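PDB 5DL5: membrane protein from Acinetobacter baumannii AB307-0294, which probably forms a beta-barrel channel of the OprD porin family that lets small molecules, apparently including antibiotics, cross the outer membrane. Local coordinates for residues 128-133 against 165-170; 216-221 against 302-307; 254-259 against 327-332; 361-366 against 370-375. All coordinates share one frame; numbering follows the deposited sequence.

Interaction 1 (128-133 against 165-170); sequences QVLDLP and GKFTKD
Phe167 reaches out from strand 160-171 to meet Leu130 and Gln128, which take up two different aspects of its ring. Leu130 comes from the opposite direction and lies over one face: its CD1 sits 3.9 Å from the centroid of the Phe167 ring and 15° off the ring normal, a CH-pi contact. The second methyl leans on the ring's end, with Leu130 CD2 3.7 Å from Phe167 CZ, so both methyls of the leucine touch the aromatic. Gln128 arrives at the edge instead. Its amide plane stands 89° from the ring plane, and Gln128 NE2 lies 3.9 Å from Phe167 CE1. With chi1 at 52°, CG of Gln128 is placed between its own backbone N and carbonyl carbon, and the chain beyond it runs extended to bring the amide to that rim. No hydrogen bond joins the two segments; Gln128 NE2 is held by the carbonyl oxygen of Gly126 and more weakly by that of Arg124. Outside the two segments, Phe167 also packs on Val192 of strand 190-200 and Leu130 on Phe147 of strand 146-148. All three touching residues are buried. The chemistry is therefore that of a small apolar cluster between a loop and the barrel wall, in which the one amide at its border meets the ring by packing while its NE2 is bonded to backbone carbonyls.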
loop_
_atom_site.group_PDB
_atom_site.type_symbol
_atom_site.label_atom_id
_atom_site.label_comp_id
_atom_site.label_asym_id
_atom_site.label_seq_id
_atom_site.Cartn_x
_atom_site.Cartn_y
_atom_site.Cartn_z
ATOM N N GLN A 128 15.105 2.816 1.414
ATOM C CA GLN A 128 14.195 2.646 2.504
ATOM C C GLN A 128 12.792 2.314 2.098
ATOM O O GLN A 128 12.387 2.541 0.958
ATOM C CB GLN A 128 14.218 3.897 3.451
ATOM C CG GLN A 128 14.006 5.207 2.694
ATOM C CD GLN A 128 14.422 6.442 3.473
ATOM O OE1 GLN A 128 13.774 6.830 4.409
ATOM N NE2 GLN A 128 15.478 7.069 3.062
ATOM N N VAL A 129 12.052 1.694 3.011
ATOM C CA VAL A 129 10.606 1.396 2.773
ATOM C C VAL A 129 9.758 2.536 3.384
ATOM O O VAL A 129 10.003 2.945 4.518
ATOM C CB VAL A 129 10.236 0.121 3.471
ATOM C CG1 VAL A 129 8.743 -0.236 3.325
ATOM C CG2 VAL A 129 11.058 -1.073 2.930
ATOM N N LEU A 130 8.828 3.098 2.630
ATOM C CA LEU A 130 8.049 4.257 3.112
ATOM C C LEU A 130 6.619 3.865 3.349
ATOM O O LEU A 130 6.020 3.004 2.639
ATOM C CB LEU A 130 8.014 5.385 2.053
ATOM C CG LEU A 130 9.387 5.983 1.679
ATOM C CD1 LEU A 130 9.066 7.126 0.727
ATOM C CD2 LEU A 130 10.073 6.600 2.919
ATOM N N ASP A 131 6.019 4.524 4.335
ATOM C CA ASP A 131 4.566 4.341 4.555
ATOM C C ASP A 131 3.779 5.652 4.729
ATOM O O ASP A 131 2.802 5.699 5.427
ATOM C CB ASP A 131 4.315 3.352 5.674
ATOM C CG ASP A 131 4.816 3.849 7.064
ATOM O OD1 ASP A 131 5.457 4.879 7.253
ATOM O OD2 ASP A 131 4.516 3.156 8.006
ATOM N N LEU A 132 4.176 6.684 4.023
ATOM C CA LEU A 132 3.450 7.970 4.010
ATOM C C LEU A 132 2.189 7.680 3.207
ATOM O O LEU A 132 2.292 7.015 2.206
ATOM C CB LEU A 132 4.312 9.001 3.339
ATOM C CG LEU A 132 5.680 9.122 4.037
ATOM C CD1 LEU A 132 6.493 10.162 3.371
ATOM C CD2 LEU A 132 5.520 9.528 5.497
ATOM N N PRO A 133 1.031 8.167 3.622
ATOM C CA PRO A 133 -0.140 7.907 2.840
ATOM C C PRO A 133 -0.066 8.354 1.338
ATOM O O PRO A 133 -0.813 7.815 0.455
ATOM C CB PRO A 133 -1.228 8.693 3.568
ATOM C CG PRO A 133 -0.816 8.782 5.006
ATOM C CD PRO A 133 0.693 8.897 4.886
ATOM N N GLY A 165 10.760 14.974 3.136
ATOM C CA GLY A 165 11.660 14.091 2.400
ATOM C C GLY A 165 11.772 14.476 0.987
ATOM O O GLY A 165 11.047 15.251 0.427
ATOM N N LYS A 166 12.771 13.935 0.382
ATOM C CA LYS A 166 12.998 14.051 -1.026
ATOM C C LYS A 166 13.501 12.711 -1.578
ATOM O O LYS A 166 14.505 12.217 -1.115
ATOM C CB LYS A 166 14.055 15.070 -1.318
ATOM C CG LYS A 166 14.260 15.096 -2.837
ATOM C CD LYS A 166 15.020 16.294 -3.365
ATOM C CE LYS A 166 16.437 16.186 -3.015
ATOM N NZ LYS A 166 17.070 17.338 -3.697
ATOM N N PHE A 167 12.850 12.170 -2.586
ATOM C CA PHE A 167 13.204 10.837 -3.192
ATOM C C PHE A 167 13.466 10.952 -4.622
ATOM O O PHE A 167 12.738 11.683 -5.336
ATOM C CB PHE A 167 12.045 9.883 -2.866
ATOM C CG PHE A 167 11.937 9.664 -1.390
ATOM C CD1 PHE A 167 12.846 8.781 -0.750
ATOM C CD2 PHE A 167 11.094 10.459 -0.616
ATOM C CE1 PHE A 167 12.862 8.639 0.615
ATOM C CE2 PHE A 167 11.112 10.311 0.785
ATOM C CZ PHE A 167 12.004 9.413 1.382
ATOM N N THR A 168 14.517 10.266 -5.092
ATOM C CA THR A 168 14.844 10.286 -6.499
ATOM C C THR A 168 14.865 8.897 -7.160
ATOM O O THR A 168 15.144 8.814 -8.342
ATOM C CB THR A 168 16.304 10.891 -6.785
ATOM O OG1 THR A 168 17.170 10.183 -5.927
ATOM C CG2 THR A 168 16.304 12.419 -6.460
ATOM N N LYS A 169 14.608 7.836 -6.423
ATOM C CA LYS A 169 14.494 6.533 -7.082
ATOM C C LYS A 169 13.333 5.804 -6.462
ATOM O O LYS A 169 13.089 5.954 -5.253
ATOM C CB LYS A 169 15.753 5.649 -6.906
ATOM C CG LYS A 169 17.052 6.298 -7.603
ATOM C CD LYS A 169 18.169 5.212 -7.517
ATOM C CE LYS A 169 19.433 5.689 -8.210
ATOM N NZ LYS A 169 20.261 4.415 -8.150
ATOM N N ASP A 170 12.698 4.984 -7.279
ATOM C CA ASP A 170 11.589 4.124 -6.807
ATOM C C ASP A 170 11.782 2.773 -7.426
ATOM O O ASP A 170 11.903 2.683 -8.603
ATOM C CB ASP A 170 10.283 4.781 -7.230
ATOM C CG ASP A 170 9.033 3.873 -6.972
ATOM O OD1 ASP A 170 9.094 2.969 -6.155
ATOM O OD2 ASP A 170 8.031 4.074 -7.652
#

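Interaction 2 (216-221 against 302-307); sequences LERHYA and VGYDYG
This is a buried packing contact between an arginine and two tyrosines, Arg218 against Tyr304 and Tyr306, where the loop after strand 289-300 meets strand 216-229 of the barrel. Tyr304 and Asp305 each centre an inverse gamma turn, so the loop turns tightly here. Tyr304 supplies its phenol end: OH lies over one face of the Arg218 guanidinium, 3.2 Å above the plane and displaced toward the rim. Leu216 CD1 sits over the opposite face, 4.0 Å above the plane, so the flat group is sandwiched between a hydroxyl and a methyl. Guanidinium and tyrosine ring are turned 65° from each other, and Arg218 CD touches Tyr304 OH at 3.4 Å from the ring's edge. Arg218 NE is 3.5 Å from Tyr304 OH, but the angle is too poor for a hydrogen bond. What brings the guanidinium here is a chain that starts with CG anti to the backbone N, chi1 180°, and bends at chi3, 72°. Tyr306 adds its CB, 4.0 Å from Arg218 NH1, which also lies over a face of the Tyr304 ring. Arg218 makes a salt bridge with Asp311 and a hydrogen bond to Val134 O, while Tyr304 OH bonds to Ser315 O. The Tyr304 ring stacks on Tyr242 of strand 233-246 and touches Ile277 of strand 273-286, while Arg218 rests on Leu210 of strand 203-212.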
loop_
_atom_site.group_PDB
_atom_site.type_symbol
_atom_site.label_atom_id
_atom_site.label_comp_id
_atom_site.label_asym_id
_atom_site.label_seq_id
_atom_site.Cartn_x
_atom_site.Cartn_y
_atom_site.Cartn_z
ATOM N N LEU A 216 2.774 14.797 -10.619
ATOM C CA LEU A 216 1.604 15.087 -9.936
ATOM C C LEU A 216 1.882 15.763 -8.607
ATOM O O LEU A 216 3.000 15.647 -8.080
ATOM C CB LEU A 216 0.808 13.812 -9.644
ATOM C CG LEU A 216 1.478 12.640 -8.892
ATOM C CD1 LEU A 216 1.159 12.610 -7.414
ATOM C CD2 LEU A 216 0.877 11.354 -9.405
ATOM N N GLU A 217 0.836 16.373 -8.094
ATOM C CA GLU A 217 0.747 16.944 -6.771
ATOM C C GLU A 217 -0.369 16.231 -6.076
ATOM O O GLU A 217 -1.425 15.947 -6.691
ATOM C CB GLU A 217 0.527 18.492 -6.820
ATOM C CG GLU A 217 1.603 19.169 -7.629
ATOM C CD GLU A 217 1.367 20.675 -7.894
ATOM O OE1 GLU A 217 0.181 21.197 -7.953
ATOM O OE2 GLU A 217 2.427 21.326 -8.113
ATOM N N ARG A 218 -0.136 15.882 -4.826
ATOM C CA ARG A 218 -1.102 15.110 -4.093
ATOM C C ARG A 218 -1.130 15.474 -2.634
ATOM O O ARG A 218 -0.065 15.678 -2.035
ATOM C CB ARG A 218 -0.834 13.616 -4.275
ATOM C CG ARG A 218 -1.804 12.725 -3.531
ATOM C CD ARG A 218 -1.931 11.343 -4.208
ATOM N NE ARG A 218 -0.807 10.572 -4.023
ATOM C CZ ARG A 218 -0.342 9.592 -4.864
ATOM N NH1 ARG A 218 -0.849 9.330 -6.063
ATOM N NH2 ARG A 218 0.772 9.026 -4.514
ATOM N N HIS A 219 -2.337 15.654 -2.102
ATOM C CA HIS A 219 -2.520 15.854 -0.690
ATOM C C HIS A 219 -3.427 14.813 -0.103
ATOM O O HIS A 219 -4.347 14.354 -0.793
ATOM C CB HIS A 219 -3.033 17.288 -0.458
ATOM C CG HIS A 219 -2.083 18.356 -0.951
ATOM N ND1 HIS A 219 -2.129 18.867 -2.229
ATOM C CD2 HIS A 219 -1.016 18.944 -0.353
ATOM C CE1 HIS A 219 -1.165 19.755 -2.386
ATOM N NE2 HIS A 219 -0.471 19.807 -1.267
ATOM N N TYR A 220 -3.225 14.479 1.167
ATOM C CA TYR A 220 -4.020 13.454 1.875
ATOM C C TYR A 220 -4.345 14.083 3.225
ATOM O O TYR A 220 -3.506 14.739 3.845
ATOM C CB TYR A 220 -3.221 12.177 2.113
ATOM C CG TYR A 220 -3.843 11.132 3.054
ATOM C CD1 TYR A 220 -4.770 10.206 2.588
ATOM C CD2 TYR A 220 -3.486 11.093 4.367
ATOM C CE1 TYR A 220 -5.315 9.282 3.406
ATOM C CE2 TYR A 220 -4.092 10.186 5.225
ATOM C CZ TYR A 220 -4.920 9.250 4.702
ATOM O OH TYR A 220 -5.497 8.326 5.483
ATOM N N ALA A 221 -5.554 13.832 3.707
ATOM C CA ALA A 221 -5.955 14.183 5.075
ATOM C C ALA A 221 -6.718 12.986 5.676
ATOM O O ALA A 221 -7.441 12.286 4.972
ATOM C CB ALA A 221 -6.922 15.403 5.017
ATOM N N VAL A 302 -10.720 12.706 -13.707
ATOM C CA VAL A 302 -9.972 11.499 -13.773
ATOM C C VAL A 302 -10.313 10.775 -12.552
ATOM O O VAL A 302 -10.630 11.393 -11.519
ATOM C CB VAL A 302 -8.400 11.788 -13.966
ATOM C CG1 VAL A 302 -7.788 12.494 -12.757
ATOM C CG2 VAL A 302 -7.591 10.548 -14.249
ATOM N N GLY A 303 -10.174 9.443 -12.600
ATOM C CA GLY A 303 -10.127 8.641 -11.388
ATOM C C GLY A 303 -8.848 8.773 -10.564
ATOM O O GLY A 303 -7.985 9.568 -10.881
ATOM N N TYR A 304 -8.795 8.050 -9.463
ATOM C CA TYR A 304 -7.649 8.006 -8.549
ATOM C C TYR A 304 -6.593 7.039 -9.154
ATOM O O TYR A 304 -6.444 5.892 -8.708
ATOM C CB TYR A 304 -8.049 7.755 -7.114
ATOM C CG TYR A 304 -6.895 7.863 -6.160
ATOM C CD1 TYR A 304 -6.158 9.040 -6.092
ATOM C CD2 TYR A 304 -6.426 6.784 -5.384
ATOM C CE1 TYR A 304 -5.046 9.141 -5.300
ATOM C CE2 TYR A 304 -5.351 6.922 -4.497
ATOM C CZ TYR A 304 -4.601 8.067 -4.511
ATOM O OH TYR A 304 -3.432 8.286 -3.785
ATOM N N ASP A 305 -5.900 7.509 -10.209
ATOM C CA ASP A 305 -5.039 6.631 -11.100
ATOM C C ASP A 305 -3.626 6.584 -10.405
ATOM O O ASP A 305 -2.667 7.123 -10.931
ATOM C CB ASP A 305 -4.966 7.201 -12.507
ATOM C CG ASP A 305 -6.208 6.983 -13.360
ATOM O OD1 ASP A 305 -7.320 6.772 -12.839
ATOM O OD2 ASP A 305 -6.130 7.277 -14.569
ATOM N N TYR A 306 -3.597 6.113 -9.148
ATOM C CA TYR A 306 -2.393 6.027 -8.342
ATOM C C TYR A 306 -1.450 4.921 -8.884
ATOM O O TYR A 306 -1.838 3.943 -9.568
ATOM C CB TYR A 306 -2.698 5.892 -6.844
ATOM C CG TYR A 306 -3.038 4.455 -6.406
ATOM C CD1 TYR A 306 -4.298 3.911 -6.622
ATOM C CD2 TYR A 306 -2.079 3.622 -5.872
ATOM C CE1 TYR A 306 -4.610 2.597 -6.270
ATOM C CE2 TYR A 306 -2.378 2.346 -5.557
ATOM C CZ TYR A 306 -3.629 1.826 -5.779
ATOM O OH TYR A 306 -3.931 0.515 -5.518
ATOM N N GLY A 307 -0.186 5.054 -8.572
ATOM C CA GLY A 307 0.735 3.967 -8.929
ATOM C C GLY A 307 1.233 4.003 -10.333
ATOM O O GLY A 307 1.980 3.138 -10.684
#

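Interaction 3 (254-259 against 327-332); sequences SATGTV and IGNHEK
The amide nitrogen of Asn329 is gripped twice by the opposite loop. ND2 of Asn329 gives one hydrogen bond to Ser254 O at 3.0 Å, nearly straight at 168° and in the plane of its amide, and another to Thr256 OG1 at 2.9 Å, where the hydroxyl is tilted 20° out of that plane. The two acceptors thus take both N-H bonds. Asn329 sends its CG anti to the backbone N, chi1 -178°, which carries the amide across to residues 254-256, while Thr256 comes from the opposite direction with its OG1 toward it; Thr256 CG2 comes close as well, 3.3 Å from Asn329 ND2. The other end of the amide is fixed too: His330 ND1 donates to Asn329 OD1 at 2.9 Å, nearly along the C=O axis, which holds the group against rotation. Asn329 lies in a type II beta turn from Gly328 to Glu331, closed by the bond from Glu331 N to Gly328 O at 2.9 Å. The extended Glu331 side chain reaches the start of the turn, its OE1 accepting from Gly328 N at 2.9 Å. Two loops are tied together by this arrangement: residues 254-259 follow strand 233-246, and residues 327-332 lead into strand 332-341. Beside them, Asn329 pairs by backbone with Lys364 of strand 351-365, and Thr256 with Asn301 just past strand 289-300.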
loop_
_atom_site.group_PDB
_atom_site.type_symbol
_atom_site.label_atom_id
_atom_site.label_comp_id
_atom_site.label_asym_id
_atom_site.label_seq_id
_atom_site.Cartn_x
_atom_site.Cartn_y
_atom_site.Cartn_z
ATOM N N SER A 254 -7.864 6.735 -16.826
ATOM C CA SER A 254 -9.378 6.932 -16.754
ATOM C C SER A 254 -9.797 8.377 -17.071
ATOM O O SER A 254 -10.883 8.763 -16.774
ATOM C CB SER A 254 -9.803 6.449 -15.324
ATOM O OG SER A 254 -9.261 7.326 -14.337
ATOM N N ALA A 255 -8.950 9.226 -17.684
ATOM C CA ALA A 255 -9.262 10.655 -17.805
ATOM C C ALA A 255 -10.443 10.849 -18.688
ATOM O O ALA A 255 -10.641 10.034 -19.582
ATOM C CB ALA A 255 -8.132 11.453 -18.417
ATOM N N THR A 256 -11.235 11.901 -18.419
ATOM C CA THR A 256 -12.338 12.298 -19.384
ATOM C C THR A 256 -12.104 13.712 -19.770
ATOM O O THR A 256 -11.119 14.342 -19.315
ATOM C CB THR A 256 -13.740 12.131 -18.742
ATOM O OG1 THR A 256 -13.762 12.678 -17.401
ATOM C CG2 THR A 256 -14.029 10.674 -18.654
ATOM N N GLY A 257 -12.993 14.228 -20.613
ATOM C CA GLY A 257 -12.817 15.532 -21.176
ATOM C C GLY A 257 -11.719 15.579 -22.206
ATOM O O GLY A 257 -11.473 14.573 -22.862
ATOM N N THR A 258 -11.142 16.784 -22.403
ATOM C CA THR A 258 -10.143 17.004 -23.465
ATOM C C THR A 258 -8.874 16.147 -23.125
ATOM O O THR A 258 -8.254 16.393 -22.053
ATOM C CB THR A 258 -9.731 18.499 -23.572
ATOM O OG1 THR A 258 -10.881 19.347 -23.844
ATOM C CG2 THR A 258 -8.591 18.727 -24.677
ATOM N N VAL A 259 -8.570 15.133 -23.959
ATOM C CA VAL A 259 -7.330 14.393 -23.934
ATOM C C VAL A 259 -6.648 14.498 -25.307
ATOM O O VAL A 259 -7.266 14.825 -26.292
ATOM C CB VAL A 259 -7.506 12.868 -23.681
ATOM C CG1 VAL A 259 -8.088 12.574 -22.328
ATOM C CG2 VAL A 259 -8.391 12.226 -24.728
ATOM N N ILE A 327 -11.876 3.158 -7.756
ATOM C CA ILE A 327 -11.103 4.401 -8.071
ATOM C C ILE A 327 -11.391 4.877 -9.447
ATOM O O ILE A 327 -10.731 5.756 -9.919
ATOM C CB ILE A 327 -9.548 4.163 -7.997
ATOM C CG1 ILE A 327 -9.142 2.963 -8.897
ATOM C CG2 ILE A 327 -9.097 4.188 -6.559
ATOM C CD1 ILE A 327 -7.621 2.742 -9.015
ATOM N N GLY A 328 -12.424 4.411 -10.084
ATOM C CA GLY A 328 -12.837 4.904 -11.375
ATOM C C GLY A 328 -13.337 6.361 -11.334
ATOM O O GLY A 328 -13.714 6.930 -10.289
ATOM N N ASN A 329 -13.289 6.918 -12.508
ATOM C CA ASN A 329 -13.658 8.282 -12.780
ATOM C C ASN A 329 -15.167 8.485 -12.372
ATOM O O ASN A 329 -15.993 7.773 -12.864
ATOM C CB ASN A 329 -13.369 8.601 -14.209
ATOM C CG ASN A 329 -13.673 10.065 -14.598
ATOM O OD1 ASN A 329 -14.652 10.680 -14.163
ATOM N ND2 ASN A 329 -12.954 10.529 -15.569
ATOM N N HIS A 330 -15.417 9.399 -11.400
ATOM C CA HIS A 330 -16.799 9.670 -10.811
ATOM C C HIS A 330 -17.348 8.518 -10.034
ATOM O O HIS A 330 -18.497 8.541 -9.711
ATOM C CB HIS A 330 -17.797 10.089 -11.923
ATOM C CG HIS A 330 -17.743 11.545 -12.236
ATOM N ND1 HIS A 330 -16.584 12.186 -12.691
ATOM C CD2 HIS A 330 -18.682 12.523 -12.076
ATOM C CE1 HIS A 330 -16.826 13.486 -12.844
ATOM N NE2 HIS A 330 -18.083 13.716 -12.466
ATOM N N GLU A 331 -16.536 7.451 -9.743
ATOM C CA GLU A 331 -17.098 6.266 -9.149
ATOM C C GLU A 331 -17.527 6.517 -7.706
ATOM O O GLU A 331 -16.766 7.040 -6.872
ATOM C CB GLU A 331 -16.082 5.102 -9.173
ATOM C CG GLU A 331 -16.675 3.804 -8.673
ATOM C CD GLU A 331 -15.792 2.601 -8.781
ATOM O OE1 GLU A 331 -14.640 2.755 -9.189
ATOM O OE2 GLU A 331 -16.288 1.507 -8.401
ATOM N N LYS A 332 -18.734 6.103 -7.405
ATOM C CA LYS A 332 -19.169 5.981 -6.023
ATOM C C LYS A 332 -19.121 4.533 -5.543
ATOM O O LYS A 332 -19.383 3.678 -6.339
ATOM C CB LYS A 332 -20.624 6.494 -5.897
ATOM C CG LYS A 332 -20.824 7.937 -6.318
ATOM C CD LYS A 332 -22.326 8.223 -6.211
ATOM C CE LYS A 332 -22.707 9.646 -5.929
ATOM N NZ LYS A 332 -22.706 10.309 -7.229
#

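Interaction 4 (361-366 against 370-375); sequences WDIKVR and DDAQER
Ile363 and Ala372 face each other as an antiparallel hydrogen-bonded pair, with Ile363 N donating to Ala372 O at 3.1 Å and Ala372 N returning a bond to Ile363 O at 2.9 Å. Their side chains share one face of the hairpin, CB of Ile363 lying 4.0 Å from CB of Ala372. Ile363 has CG1 anti to the carbonyl carbon, chi1 -60°, and chi2 of 160° carries CD1 on, so that both lie near the Ala372 carbonyl; Val365 CG2 reaches the Ala372 methyl. Lys364 and Asp370 run side by side in the same direction: the extended lysine slides its CG past Asp370 OD1 at 3.4 Å, while Lys364 NZ stays 4.6 Å from that oxygen, beyond a salt bridge. Trp361 CB packs on Gln373 CG at 3.9 Å. Two waters bridge Asp362 and Asp371. One links Asp362 N to Asp371 O; the second donates to both Asp362 OD1 and Asp371 OD1, which may ease the closeness of two carboxylates, and Asp362 OD2 has its salt bridge to Lys332. Asp362, with a positive phi of 64°, shares Ala372 with Ile363: a G1 beta bulge, here near the turn of the hairpin formed by strands 351-365 and 371-384.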
loop_
_atom_site.group_PDB
_atom_site.type_symbol
_atom_site.label_atom_id
_atom_site.label_comp_id
_atom_site.label_asym_id
_atom_site.label_seq_id
_atom_site.Cartn_x
_atom_site.Cartn_y
_atom_site.Cartn_z
ATOM N N TRP A 361 -20.439 2.208 -8.610
ATOM C CA TRP A 361 -21.266 2.595 -9.731
ATOM C C TRP A 361 -20.962 3.984 -10.212
ATOM O O TRP A 361 -20.160 4.663 -9.576
ATOM C CB TRP A 361 -22.770 2.473 -9.315
ATOM C CG TRP A 361 -23.272 3.457 -8.341
ATOM C CD1 TRP A 361 -23.904 4.664 -8.649
ATOM C CD2 TRP A 361 -23.164 3.414 -6.898
ATOM N NE1 TRP A 361 -24.177 5.344 -7.481
ATOM C CE2 TRP A 361 -23.726 4.591 -6.406
ATOM C CE3 TRP A 361 -22.592 2.510 -5.973
ATOM C CZ2 TRP A 361 -23.845 4.834 -5.032
ATOM C CZ3 TRP A 361 -22.693 2.822 -4.555
ATOM C CH2 TRP A 361 -23.272 3.961 -4.144
ATOM N N ASP A 362 -21.667 4.470 -11.229
ATOM C CA ASP A 362 -21.390 5.846 -11.731
ATOM C C ASP A 362 -19.951 5.979 -12.342
ATOM O O ASP A 362 -19.373 7.063 -12.388
ATOM C CB ASP A 362 -21.544 6.929 -10.650
ATOM C CG ASP A 362 -23.015 7.531 -10.559
ATOM O OD1 ASP A 362 -23.921 7.132 -11.316
ATOM O OD2 ASP A 362 -23.137 8.398 -9.689
ATOM N N ILE A 363 -19.389 4.895 -12.793
ATOM C CA ILE A 363 -18.032 4.941 -13.337
ATOM C C ILE A 363 -18.144 5.401 -14.782
ATOM O O ILE A 363 -18.952 4.838 -15.606
ATOM C CB ILE A 363 -17.379 3.578 -13.370
ATOM C CG1 ILE A 363 -17.277 2.987 -12.002
ATOM C CG2 ILE A 363 -15.996 3.715 -14.079
ATOM C CD1 ILE A 363 -17.085 1.474 -12.056
ATOM N N LYS A 364 -17.395 6.484 -15.060
ATOM C CA LYS A 364 -17.272 7.033 -16.405
ATOM C C LYS A 364 -16.153 6.375 -17.171
ATOM O O LYS A 364 -15.052 6.402 -16.722
ATOM C CB LYS A 364 -16.941 8.530 -16.427
ATOM C CG LYS A 364 -18.054 9.462 -16.033
ATOM C CD LYS A 364 -17.727 10.876 -16.487
ATOM C CE LYS A 364 -18.629 11.865 -15.741
ATOM N NZ LYS A 364 -18.424 13.298 -16.208
ATOM N N VAL A 365 -16.441 5.857 -18.343
ATOM C CA VAL A 365 -15.425 5.247 -19.189
ATOM C C VAL A 365 -15.551 6.033 -20.467
ATOM O O VAL A 365 -16.660 6.170 -21.078
ATOM C CB VAL A 365 -15.757 3.790 -19.513
ATOM C CG1 VAL A 365 -14.700 3.231 -20.444
ATOM C CG2 VAL A 365 -15.880 2.926 -18.238
ATOM N N ARG A 366 -14.417 6.644 -20.827
ATOM C CA ARG A 366 -14.353 7.745 -21.722
ATOM C C ARG A 366 -14.899 7.326 -23.056
ATOM O O ARG A 366 -14.468 6.310 -23.552
ATOM C CB ARG A 366 -12.819 8.134 -21.893
ATOM C CG ARG A 366 -12.661 9.289 -22.925
ATOM C CD ARG A 366 -11.208 9.782 -22.926
ATOM N NE ARG A 366 -10.405 8.752 -23.586
ATOM C CZ ARG A 366 -10.233 8.685 -24.914
ATOM N NH1 ARG A 366 -10.701 9.629 -25.717
ATOM N NH2 ARG A 366 -9.513 7.696 -25.435
ATOM N N ASP A 370 -21.369 6.631 -18.898
ATOM C CA ASP A 370 -21.278 7.364 -17.656
ATOM C C ASP A 370 -21.737 6.420 -16.524
ATOM O O ASP A 370 -21.715 6.804 -15.334
ATOM C CB ASP A 370 -22.171 8.649 -17.733
ATOM C CG ASP A 370 -21.544 9.763 -18.561
ATOM O OD1 ASP A 370 -20.331 9.876 -18.567
ATOM O OD2 ASP A 370 -22.270 10.535 -19.231
ATOM N N ASP A 371 -22.143 5.187 -16.834
ATOM C CA ASP A 371 -22.846 4.402 -15.830
ATOM C C ASP A 371 -22.311 3.018 -15.483
ATOM O O ASP A 371 -23.058 2.188 -14.949
ATOM C CB ASP A 371 -24.304 4.228 -16.289
ATOM C CG ASP A 371 -24.962 5.553 -16.656
ATOM O OD1 ASP A 371 -25.077 6.403 -15.760
ATOM O OD2 ASP A 371 -25.350 5.783 -17.832
ATOM N N ALA A 372 -21.039 2.771 -15.718
ATOM C CA ALA A 372 -20.472 1.413 -15.463
ATOM C C ALA A 372 -20.421 1.163 -13.940
ATOM O O ALA A 372 -20.571 2.087 -13.076
ATOM C CB ALA A 372 -19.046 1.244 -16.110
ATOM N N GLN A 373 -20.310 -0.124 -13.620
ATOM C CA GLN A 373 -20.420 -0.629 -12.252
ATOM C C GLN A 373 -19.488 -1.792 -12.049
ATOM O O GLN A 373 -19.137 -2.461 -12.982
ATOM C CB GLN A 373 -21.875 -1.206 -12.028
ATOM C CG GLN A 373 -22.913 -0.164 -12.250
ATOM C CD GLN A 373 -24.254 -0.728 -12.519
ATOM O OE1 GLN A 373 -25.148 -0.542 -11.743
ATOM N NE2 GLN A 373 -24.403 -1.429 -13.648
ATOM N N GLU A 374 -19.219 -2.074 -10.789
ATOM C CA GLU A 374 -18.439 -3.217 -10.419
ATOM C C GLU A 374 -18.849 -3.665 -9.015
ATOM O O GLU A 374 -19.400 -2.867 -8.231
ATOM C CB GLU A 374 -16.953 -2.854 -10.389
ATOM C CG GLU A 374 -16.572 -1.782 -9.391
ATOM C CD GLU A 374 -15.045 -1.397 -9.442
ATOM O OE1 GLU A 374 -14.660 -0.256 -9.108
ATOM O OE2 GLU A 374 -14.175 -2.262 -9.800
ATOM N N ARG A 375 -18.633 -4.943 -8.741
ATOM C CA ARG A 375 -18.744 -5.412 -7.405
ATOM C C ARG A 375 -17.763 -6.517 -7.062
ATOM O O ARG A 375 -17.406 -7.323 -7.915
ATOM C CB ARG A 375 -20.173 -5.997 -7.201
ATOM C CG ARG A 375 -20.401 -7.292 -7.862
ATOM C CD ARG A 375 -21.853 -7.725 -7.636
ATOM N NE ARG A 375 -21.997 -9.010 -8.230
ATOM C CZ ARG A 375 -22.449 -9.248 -9.450
ATOM N NH1 ARG A 375 -22.890 -8.245 -10.228
ATOM N NH2 ARG A 375 -22.449 -10.510 -9.888
HETATM O O HOH W 1 -23.882 3.359 -12.746
HETATM O O HOH W 2 -25.021 5.710 -13.327
#

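Along the chain interaction 1 closes before interaction 2 opens, the segments of interactions 2 and 3 alternate, and interaction 4 follows last. Interactions 1, 2 and 4 all reach strands of the barrel, whereas interaction 3 joins two loops. Interactions 1 and 2 have centres about 16 Å apart and touch where Pro133 packs on Tyr220. Interactions 2 and 3, about 12 Å apart, meet through Ser254, whose OG probably bonds to Asp305 and to Gly303 N. Interactions 3 and 4 are closest, about 9 Å between centres, joined by a probable backbone bond from Trp361 to Lys332. The contacts thus run in a series from 128-133 to the 351-384 hairpin, consistent with loops packed against the wall of an OprD-type channel.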